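Local coordinates for shikimate 5-dehydrogenase AroE (5-dehydroshikimate reductase) (Mycobacterium tuberculosis, PDB 4P4G), which probably catalyses the NADP-dependent interconversion of 3-dehydroshikimate and shikimate, the fourth of seven steps of chorismate biosynthesis, at residues 78-81 with 82-85; 148-151 with 152-155; 244-247 with 248-252. All blocks are in the same frame, centred on the assembly; numbering follows the deposited sequence.

The three local contacts come in series along the chain. Interaction 1 starts helix 81-86 just after edge strand 78-79 of the mixed sheet, in the substrate-binding domain. Interaction 2 starts helix 151-163 after strand 143-148 of the parallel sheet, a Rossmann-like arrangement; its centre is about 23 Å from that of interaction 1. Interaction 3 lies in helix 236-252, which packs on the mixed sheet. Its centre is about 16 Å from that of interaction 1, and R82 packs on A246 and Q250. Interactions 2 and 3 have centres about 31 Å apart. Interactions 1 and 3 thus adjoin on the substrate-binding side, where Q247 meets shikimate, while interaction 2 belongs to the part that probably binds NADP.

Interaction 1 (78-81 with 82-85); sequences ERTA and RADL
T80 caps the start of helix 81-86: its OG1 accepts from A83 N at 3.2 Å, with an N-H...O angle of 160°. The torsion responsible, chi1 65°, sets OG1 between the backbone N and the carbonyl carbon of T80, facing the first turn. The backbone carbonyl of the same residue opens the helical bonding, since T80 O takes the D84 N-H at 3.0 Å in a fairly straight bond. A81 O receives L85 N at 3.0 Å by a more bent one, 134° at the hydrogen. Beside these bonds, the CG of R82 rests 3.4 Å from T80 OG1. Over the cap, D84 turns its OD1 onto the aliphatic part of R79, 3.2 Å from CD, and the two side chains cross at about a right angle. R79 NE stays 4.5 Å from D84 OD1, beyond a salt bridge, and is bonded instead to L73 O. Further out, D102 ties the cap to strand 98-102: its OD1 bonds T80 OG1, its OD2 pairs with R82 NH2, and D107 takes R82 NH1. T80 OG1 thus has two partners, which probably fixes the hydroxyl rotation, its proton turned to the D102 carboxylate while A83 N gives to the oxygen.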
ATOM      1  N   GLU A  78       0.637  -0.707  20.679  1.00 13.90           N
ATOM      2  CA  GLU A  78      -0.717  -1.200  20.416  1.00 15.21           C
ATOM      3  C   GLU A  78      -0.838  -1.358  18.916  1.00 12.18           C
ATOM      4  O   GLU A  78      -0.235  -0.598  18.175  1.00  9.10           O
ATOM      5  CB  GLU A  78      -1.793  -0.174  20.785  1.00 22.22           C
ATOM      6  CG  GLU A  78      -1.894   0.315  22.207  1.00 30.83           C
ATOM      7  CD  GLU A  78      -3.003   1.356  22.319  1.00 36.22           C
ATOM      8  OE1 GLU A  78      -2.890   2.290  23.141  1.00 39.37           O
ATOM      9  OE2 GLU A  78      -3.988   1.243  21.557  1.00 37.88           O
ATOM     10  N   ARG A  79      -1.648  -2.313  18.471  1.00 11.60           N
ATOM     11  CA  ARG A  79      -1.915  -2.471  17.039  1.00 12.85           C
ATOM     12  C   ARG A  79      -3.396  -2.696  16.787  1.00 10.66           C
ATOM     13  O   ARG A  79      -4.071  -3.346  17.582  1.00 14.19           O
ATOM     14  CB  ARG A  79      -1.105  -3.643  16.479  1.00 13.39           C
ATOM     15  CG  ARG A  79       0.387  -3.491  16.726  1.00 14.83           C
ATOM     16  CD  ARG A  79       1.162  -4.779  16.624  1.00 17.28           C
ATOM     17  NE  ARG A  79       2.536  -4.547  17.075  1.00 17.32           N
ATOM     18  CZ  ARG A  79       3.063  -5.053  18.184  1.00 16.36           C
ATOM     19  NH1 ARG A  79       2.346  -5.857  18.958  1.00 16.17           N
ATOM     20  NH2 ARG A  79       4.319  -4.762  18.509  1.00 14.90           N
ATOM     21  N   THR A  80      -3.908  -2.156  15.685  1.00 12.23           N
ATOM     22  CA  THR A  80      -5.290  -2.434  15.293  1.00 12.19           C
ATOM     23  C   THR A  80      -5.412  -3.898  14.874  1.00 14.33           C
ATOM     24  O   THR A  80      -4.411  -4.546  14.566  1.00 12.51           O
ATOM     25  CB  THR A  80      -5.754  -1.535  14.127  1.00 11.32           C
ATOM     26  OG1 THR A  80      -4.995  -1.850  12.958  1.00 12.03           O
ATOM     27  CG2 THR A  80      -5.565  -0.060  14.462  1.00 13.70           C
ATOM     28  N   ALA A  81      -6.636  -4.411  14.863  1.00 15.90           N
ATOM     29  CA  ALA A  81      -6.885  -5.785  14.453  1.00 18.50           C
ATOM     30  C   ALA A  81      -6.345  -6.031  13.051  1.00 16.25           C
ATOM     31  O   ALA A  81      -5.757  -7.075  12.786  1.00 18.91           O
ATOM     32  CB  ALA A  81      -8.376  -6.101  14.518  1.00 21.43           C
ATOM     33  N   ARG A  82      -6.540  -5.068  12.156  1.00 17.92           N
ATOM     34  CA  ARG A  82      -6.121  -5.257  10.770  1.00 21.34           C
ATOM     35  C   ARG A  82      -4.603  -5.222  10.608  1.00 17.90           C
ATOM     36  O   ARG A  82      -4.062  -5.969   9.800  1.00 19.54           O
ATOM     37  CB  ARG A  82      -6.823  -4.282   9.807  1.00 25.04           C
ATOM     38  CG  ARG A  82      -6.733  -2.818  10.166  1.00 27.56           C
ATOM     39  CD  ARG A  82      -7.562  -1.967   9.188  1.00 30.88           C
ATOM     40  NE  ARG A  82      -7.762  -0.606   9.675  1.00 32.42           N
ATOM     41  CZ  ARG A  82      -7.877   0.466   8.897  1.00 35.57           C
ATOM     42  NH1 ARG A  82      -7.794   0.350   7.577  1.00 37.11           N
ATOM     43  NH2 ARG A  82      -8.067   1.664   9.440  1.00 34.76           N
ATOM     44  N   ALA A  83      -3.918  -4.382  11.383  1.00 14.86           N
ATOM     45  CA  ALA A  83      -2.451  -4.393  11.373  1.00 14.25           C
ATOM     46  C   ALA A  83      -1.936  -5.739  11.880  1.00 15.47           C
ATOM     47  O   ALA A  83      -0.994  -6.312  11.317  1.00 15.72           O
ATOM     48  CB  ALA A  83      -1.882  -3.249  12.218  1.00 12.64           C
ATOM     49  N   ASP A  84      -2.545  -6.240  12.956  1.00 15.92           N
ATOM     50  CA  ASP A  84      -2.158  -7.530  13.510  1.00 18.63           C
ATOM     51  C   ASP A  84      -2.391  -8.666  12.521  1.00 18.62           C
ATOM     52  O   ASP A  84      -1.668  -9.657  12.532  1.00 22.31           O
ATOM     53  CB  ASP A  84      -2.901  -7.814  14.815  1.00 22.04           C
ATOM     54  CG  ASP A  84      -2.129  -7.361  16.027  1.00 27.29           C
ATOM     55  OD1 ASP A  84      -0.914  -7.111  15.888  1.00 27.25           O
ATOM     56  OD2 ASP A  84      -2.732  -7.267  17.116  1.00 31.67           O
ATOM     57  N   LEU A  85      -3.398  -8.510  11.667  1.00 16.67           N
ATOM     58  CA  LEU A  85      -3.727  -9.523  10.673  1.00 18.61           C
ATOM     59  C   LEU A  85      -2.741  -9.497   9.502  1.00 18.31           C
ATOM     60  O   LEU A  85      -2.225 -10.546   9.086  1.00 19.42           O
ATOM     61  CB  LEU A  85      -5.157  -9.317  10.166  1.00 19.74           C
ATOM     62  CG  LEU A  85      -5.676 -10.284   9.099  1.00 21.59           C
ATOM     63  CD1 LEU A  85      -5.970 -11.659   9.701  1.00 24.08           C
ATOM     64  CD2 LEU A  85      -6.916  -9.695   8.416  1.00 21.87           C
TER

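Interaction 2 (148-151 with 152-155); sequences ARNS and DKAA. With SO4 (sulfate ion), chain J; SO4 (sulfate ion), chain K.
N150 O accepts the A154 N-H at 3.0 Å, with the donor in the carbonyl plane, and S151 O takes A155 N in the same way one residue on. The side chain of N150 supplies the N-cap: its OD1 accepts from K153 N at 3.1 Å, a bond that is straight at the hydrogen (166°) although the donor stands above the carboxamide plane, 54° out of it. With CG anti to the backbone N (chi1 -171°), the side chain of N150 swings back over the first turn and leaves its flat amide against the lysine: K153 CG packs 3.6 Å from N150 CG, the two side chains passing at a slant. Beneath the turn the methyl groups of A148 and A154 lie loosely together, CB to CB 4.5 Å, and A154 and S151 touch F170 of strand 167-172. Strand 143-148 thus passes into helix 151-163 through a capped turn, as in a Rossmann-like βαβ unit, and A148 and N150 touch S125 of the loop after strand 119-123. On that side a sulfate, probably from the crystallisation liquor, is gripped by main-chain amides. R149 N gives to its O1 at 3.0 Å and N150 N to its O2 at 3.1 Å, while S125 OG adds a further bond. The R149 chain bends at chi3 and brings NE round to the same anion, O1 lying at the guanidinium edge and in its plane, though the NE bonds are weak. Placed after the second strand of the parallel sheet, this anion occupies a position consistent with that of the 2'-phosphate of NADP in relatives. A second sulfate lies near the helix start, where K153 NZ bonds its O2 at 3.1 Å and R156 NH2 holds it as well.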
ATOM      1  N   ALA A 148       6.693 -14.158  -6.128  1.00 16.19           N
ATOM      2  CA  ALA A 148       7.737 -13.340  -5.524  1.00 15.86           C
ATOM      3  C   ALA A 148       9.091 -13.983  -5.710  1.00 17.65           C
ATOM      4  O   ALA A 148       9.185 -15.167  -6.042  1.00 17.69           O
ATOM      5  CB  ALA A 148       7.457 -13.112  -4.047  1.00 16.88           C
ATOM      6  N   ARG A 149      10.138 -13.195  -5.484  1.00 20.09           N
ATOM      7  CA  ARG A 149      11.502 -13.698  -5.575  1.00 22.02           C
ATOM      8  C   ARG A 149      11.873 -14.438  -4.298  1.00 22.02           C
ATOM      9  O   ARG A 149      12.686 -15.358  -4.311  1.00 22.54           O
ATOM     10  CB  ARG A 149      12.485 -12.549  -5.825  1.00 23.40           C
ATOM     11  CG  ARG A 149      12.290 -11.837  -7.160  1.00 25.82           C
ATOM     12  CD  ARG A 149      13.237 -10.653  -7.289  1.00 27.86           C
ATOM     13  NE  ARG A 149      12.761  -9.502  -6.527  1.00 26.77           N
ATOM     14  CZ  ARG A 149      13.457  -8.382  -6.359  1.00 28.29           C
ATOM     15  NH1 ARG A 149      14.666  -8.268  -6.893  1.00 28.64           N
ATOM     16  NH2 ARG A 149      12.944  -7.379  -5.655  1.00 28.74           N
ATOM     17  N   ASN A 150      11.275 -14.027  -3.184  1.00 21.25           N
ATOM     18  CA  ASN A 150      11.597 -14.625  -1.893  1.00 22.15           C
ATOM     19  C   ASN A 150      10.578 -15.695  -1.513  1.00 20.25           C
ATOM     20  O   ASN A 150       9.503 -15.382  -1.007  1.00 20.23           O
ATOM     21  CB  ASN A 150      11.660 -13.532  -0.813  1.00 23.73           C
ATOM     22  CG  ASN A 150      12.205 -14.036   0.506  1.00 24.81           C
ATOM     23  OD1 ASN A 150      11.924 -15.159   0.926  1.00 25.76           O
ATOM     24  ND2 ASN A 150      12.993 -13.199   1.174  1.00 25.69           N
ATOM     25  N   SER A 151      10.924 -16.959  -1.735  1.00 19.89           N
ATOM     26  CA  SER A 151       9.965 -18.047  -1.535  1.00 22.26           C
ATOM     27  C   SER A 151       9.582 -18.286  -0.071  1.00 21.86           C
ATOM     28  O   SER A 151       8.477 -18.747   0.213  1.00 23.86           O
ATOM     29  CB  SER A 151      10.470 -19.344  -2.174  1.00 24.60           C
ATOM     30  OG  SER A 151      11.657 -19.788  -1.545  1.00 28.51           O
ATOM     31  N   ASP A 152      10.480 -17.980   0.860  1.00 23.36           N
ATOM     32  CA  ASP A 152      10.162 -18.136   2.279  1.00 23.79           C
ATOM     33  C   ASP A 152       9.119 -17.111   2.734  1.00 20.21           C
ATOM     34  O   ASP A 152       8.196 -17.436   3.484  1.00 18.83           O
ATOM     35  CB  ASP A 152      11.425 -18.022   3.133  1.00 28.94           C
ATOM     36  CG  ASP A 152      12.419 -19.141   2.863  1.00 35.97           C
ATOM     37  OD1 ASP A 152      11.987 -20.275   2.564  1.00 37.51           O
ATOM     38  OD2 ASP A 152      13.637 -18.880   2.958  1.00 39.67           O
ATOM     39  N   LYS A 153       9.265 -15.874   2.272  1.00 19.30           N
ATOM     40  CA  LYS A 153       8.288 -14.840   2.601  1.00 16.35           C
ATOM     41  C   LYS A 153       6.962 -15.101   1.889  1.00 16.60           C
ATOM     42  O   LYS A 153       5.886 -14.778   2.399  1.00 17.60           O
ATOM     43  CB  LYS A 153       8.834 -13.455   2.261  1.00 16.90           C
ATOM     44  CG  LYS A 153       9.997 -13.019   3.145  1.00 19.60           C
ATOM     45  CD  LYS A 153       9.662 -13.201   4.620  1.00 22.47           C
ATOM     46  CE  LYS A 153      10.738 -12.594   5.509  1.00 23.30           C
ATOM     47  NZ  LYS A 153      10.480 -12.861   6.948  1.00 25.93           N
ATOM     48  N   ALA A 154       7.039 -15.702   0.710  1.00 17.25           N
ATOM     49  CA  ALA A 154       5.832 -16.038  -0.040  1.00 17.27           C
ATOM     50  C   ALA A 154       5.021 -17.083   0.714  1.00 16.29           C
ATOM     51  O   ALA A 154       3.791 -17.044   0.718  1.00 16.38           O
ATOM     52  CB  ALA A 154       6.193 -16.530  -1.427  1.00 17.21           C
ATOM     53  N   ALA A 155       5.710 -18.026   1.350  1.00 16.09           N
ATOM     54  CA  ALA A 155       5.037 -19.038   2.153  1.00 15.75           C
ATOM     55  C   ALA A 155       4.211 -18.409   3.279  1.00 15.67           C
ATOM     56  O   ALA A 155       3.130 -18.896   3.609  1.00 14.64           O
ATOM     57  CB  ALA A 155       6.055 -20.040   2.720  1.00 17.25           C
TER
HETATM   58  S   SO4 J 308      10.109  -9.947  -3.765  1.00 23.85           S
HETATM   59  O1  SO4 J 308       9.708 -10.202  -5.149  1.00 10.81           O
HETATM   60  O2  SO4 J 308      10.053 -11.173  -2.965  1.00 24.85           O
HETATM   61  O3  SO4 J 308      11.492  -9.457  -3.754  1.00 25.10           O
HETATM   62  O4  SO4 J 308       9.274  -8.902  -3.150  1.00 23.35           O
HETATM   63  S   SO4 K 309      11.201 -16.607   7.095  1.00 38.68           S
HETATM   64  O1  SO4 K 309      11.191 -16.960   8.509  1.00 39.67           O
HETATM   65  O2  SO4 K 309       9.965 -15.910   6.759  1.00 33.42           O
HETATM   66  O3  SO4 K 309      12.335 -15.731   6.814  1.00 37.08           O
HETATM   67  O4  SO4 K 309      11.320 -17.836   6.317  1.00 40.85           O

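Interaction 3 (244-247 with 248-252); sequences AFAQ and VEQFT. With SKM ((3R,4S,5R)-3,4,5-trihydroxycyclohex-1-ene-1-carboxylic acid), chain C.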
ATOM      1  N   ALA A 244      -5.194   6.951   2.005  1.00  8.28           N
ATOM      2  CA  ALA A 244      -4.976   8.209   2.712  1.00  8.31           C
ATOM      3  C   ALA A 244      -6.208   8.609   3.522  1.00 10.93           C
ATOM      4  O   ALA A 244      -6.072   9.253   4.551  1.00 11.58           O
ATOM      5  CB  ALA A 244      -4.587   9.310   1.752  1.00 11.22           C
ATOM      6  N   PHE A 245      -7.399   8.230   3.058  1.00 12.89           N
ATOM      7  CA  PHE A 245      -8.636   8.564   3.768  1.00 13.79           C
ATOM      8  C   PHE A 245      -8.595   8.136   5.235  1.00 13.81           C
ATOM      9  O   PHE A 245      -8.864   8.928   6.136  1.00 12.19           O
ATOM     10  CB  PHE A 245      -9.847   7.899   3.103  1.00 14.02           C
ATOM     11  CG  PHE A 245     -10.129   8.379   1.708  1.00 12.56           C
ATOM     12  CD1 PHE A 245      -9.922   9.705   1.343  1.00 13.71           C
ATOM     13  CD2 PHE A 245     -10.625   7.494   0.761  1.00 14.34           C
ATOM     14  CE1 PHE A 245     -10.198  10.137   0.049  1.00 14.79           C
ATOM     15  CE2 PHE A 245     -10.901   7.921  -0.527  1.00 15.03           C
ATOM     16  CZ  PHE A 245     -10.688   9.238  -0.884  1.00 15.53           C
ATOM     17  N   ALA A 246      -8.246   6.880   5.483  1.00 12.30           N
ATOM     18  CA  ALA A 246      -8.271   6.360   6.840  1.00 14.52           C
ATOM     19  C   ALA A 246      -7.135   6.944   7.668  1.00 11.89           C
ATOM     20  O   ALA A 246      -7.230   7.026   8.890  1.00 14.31           O
ATOM     21  CB  ALA A 246      -8.204   4.843   6.825  1.00 16.10           C
ATOM     22  N   GLN A 247      -6.042   7.316   7.005  1.00  8.71           N
ATOM     23  CA  GLN A 247      -4.936   7.940   7.714  1.00  9.64           C
ATOM     24  C   GLN A 247      -5.339   9.318   8.224  1.00  9.28           C
ATOM     25  O   GLN A 247      -5.075   9.673   9.381  1.00  9.37           O
ATOM     26  CB  GLN A 247      -3.708   8.035   6.815  1.00 10.95           C
ATOM     27  CG  GLN A 247      -2.962   6.733   6.666  1.00 12.89           C
ATOM     28  CD  GLN A 247      -1.620   6.942   6.015  1.00 13.39           C
ATOM     29  OE1 GLN A 247      -1.375   7.983   5.384  1.00 13.89           O
ATOM     30  NE2 GLN A 247      -0.732   5.975   6.174  1.00 13.26           N
ATOM     31  N   VAL A 248      -5.994  10.102   7.372  1.00  8.75           N
ATOM     32  CA  VAL A 248      -6.484  11.415   7.800  1.00  7.56           C
ATOM     33  C   VAL A 248      -7.448  11.283   8.981  1.00  8.63           C
ATOM     34  O   VAL A 248      -7.363  12.040   9.943  1.00 12.16           O
ATOM     35  CB  VAL A 248      -7.131  12.182   6.623  1.00  9.54           C
ATOM     36  CG1 VAL A 248      -7.828  13.433   7.118  1.00 11.01           C
ATOM     37  CG2 VAL A 248      -6.052  12.560   5.600  1.00 10.54           C
ATOM     38  N   GLU A 249      -8.327  10.289   8.934  1.00  8.41           N
ATOM     39  CA  GLU A 249      -9.269  10.051  10.027  1.00 10.43           C
ATOM     40  C   GLU A 249      -8.561   9.775  11.346  1.00 12.46           C
ATOM     41  O   GLU A 249      -8.964  10.290  12.387  1.00 13.09           O
ATOM     42  CB  GLU A 249     -10.263   8.938   9.665  1.00 13.18           C
ATOM     43  CG  GLU A 249     -11.129   9.332   8.464  1.00 16.61           C
ATOM     44  CD  GLU A 249     -12.163   8.302   8.081  1.00 26.08           C
ATOM     45  OE1 GLU A 249     -12.017   7.125   8.479  1.00 28.05           O
ATOM     46  OE2 GLU A 249     -13.129   8.682   7.377  1.00 29.36           O
ATOM     47  N   GLN A 250      -7.501   8.977  11.304  1.00 12.75           N
ATOM     48  CA  GLN A 250      -6.798   8.632  12.531  1.00 15.74           C
ATOM     49  C   GLN A 250      -5.928   9.770  13.052  1.00 14.54           C
ATOM     50  O   GLN A 250      -5.762   9.913  14.261  1.00 15.46           O
ATOM     51  CB  GLN A 250      -5.996   7.348  12.350  1.00 18.70           C
ATOM     52  CG  GLN A 250      -6.885   6.103  12.312  1.00 21.25           C
ATOM     53  CD  GLN A 250      -6.129   4.874  11.904  1.00 25.72           C
ATOM     54  OE1 GLN A 250      -5.606   4.150  12.749  1.00 27.87           O
ATOM     55  NE2 GLN A 250      -6.060   4.625  10.600  1.00 25.98           N
ATOM     56  N   PHE A 251      -5.368  10.570  12.145  1.00 11.79           N
ATOM     57  CA  PHE A 251      -4.551  11.716  12.553  1.00 11.39           C
ATOM     58  C   PHE A 251      -5.417  12.856  13.109  1.00 13.05           C
ATOM     59  O   PHE A 251      -5.005  13.560  14.031  1.00 13.58           O
ATOM     60  CB  PHE A 251      -3.688  12.226  11.385  1.00 10.79           C
ATOM     61  CG  PHE A 251      -2.630  11.246  10.917  1.00  9.54           C
ATOM     62  CD1 PHE A 251      -2.372  10.082  11.632  1.00  9.33           C
ATOM     63  CD2 PHE A 251      -1.894  11.498   9.759  1.00  9.27           C
ATOM     64  CE1 PHE A 251      -1.402   9.177  11.205  1.00 11.14           C
ATOM     65  CE2 PHE A 251      -0.918  10.584   9.321  1.00  9.99           C
ATOM     66  CZ  PHE A 251      -0.679   9.429  10.050  1.00 11.70           C
ATOM     67  N   THR A 252      -6.620  13.028  12.562  1.00 10.97           N
ATOM     68  CA  THR A 252      -7.447  14.201  12.903  1.00 10.96           C
ATOM     69  C   THR A 252      -8.616  13.926  13.847  1.00 12.82           C
ATOM     70  O   THR A 252      -9.073  14.842  14.533  1.00 14.54           O
ATOM     71  CB  THR A 252      -8.027  14.887  11.642  1.00 11.13           C
ATOM     72  OG1 THR A 252      -8.978  14.013  11.015  1.00 11.82           O
ATOM     73  CG2 THR A 252      -6.916  15.233  10.657  1.00 10.85           C
TER
HETATM   74  O12 SKM C 301       0.999   3.148   2.503  1.00 19.07           O
HETATM   75  C8  SKM C 301       1.336   4.342   1.802  1.00 19.11           C
HETATM   76  C6  SKM C 301       2.193   3.966   0.626  1.00 21.24           C
HETATM   77  O7  SKM C 301       3.223   3.077   1.016  1.00 24.83           O
HETATM   78  C5  SKM C 301       2.796   5.162   0.089  1.00 17.41           C
HETATM   79  C4  SKM C 301       2.870   6.358   0.671  1.00 13.30           C
HETATM   80  C1  SKM C 301       3.567   7.494  -0.055  1.00 11.21           C
HETATM   81  O2  SKM C 301       3.570   8.627   0.448  1.00 13.07           O
HETATM   82  O3  SKM C 301       4.129   7.308  -1.150  1.00 14.87           O
HETATM   83  C10 SKM C 301       2.260   6.653   2.074  1.00 14.00           C
HETATM   84  C9  SKM C 301       2.001   5.283   2.767  1.00 17.56           C
HETATM   85  O11 SKM C 301       1.146   5.560   3.821  1.00 17.21           O
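V248 and A244 join by the first bond of this stretch of helix 236-252: V248 N gives to A244 O at 2.9 Å, nearly straight. The CG2 branch of V248 lies 3.5 Å from the same oxygen, A244 O, and its side chain packs on H24 and A27 of helix 20-30 and on M261 of helix 258-267. E249 follows, N bonded to F245 O at 3.2 Å. Its CG lies alongside that carbonyl, while the carboxylate runs outward to A256 N. Q250 adds a side-chain bond to the helical one, so A246 O accepts twice. Its backbone N approaches one face of the carbonyl plane, and Q250 NE2 reaches A246 O at 3.2 Å from the opposite face, 63° out of that plane. Q250 chi3 of 91° turns the carboxamide for this, so that the oxygen lies nearly in the amide plane, 7° off. NE2 also bonds D102 OD2, its stronger partner and the carboxylate oxygen that also holds R82. At F251 the backbone N bonds Q247 O at 2.9 Å, and that same oxygen sits over one face of the phenyl ring, 3.3 Å above it and offset toward the rim. T252 ends the segment with its OG1 bonded to V248 O at 2.8 Å, opposite the bond from T252 N. Q247, whose O accepts from F251 N, sends an extended side chain to the substrate: NE2 bonds shikimate O11 at 3.0 Å and T91 OG1, while OE1 accepts from S63 OG and from H24. This four-partner grip should fix which way round the amide lies, and S18, S20, K69, N90, D105 and Y215 complete the hydrogen-bonded substrate site of a shikimate dehydrogenase.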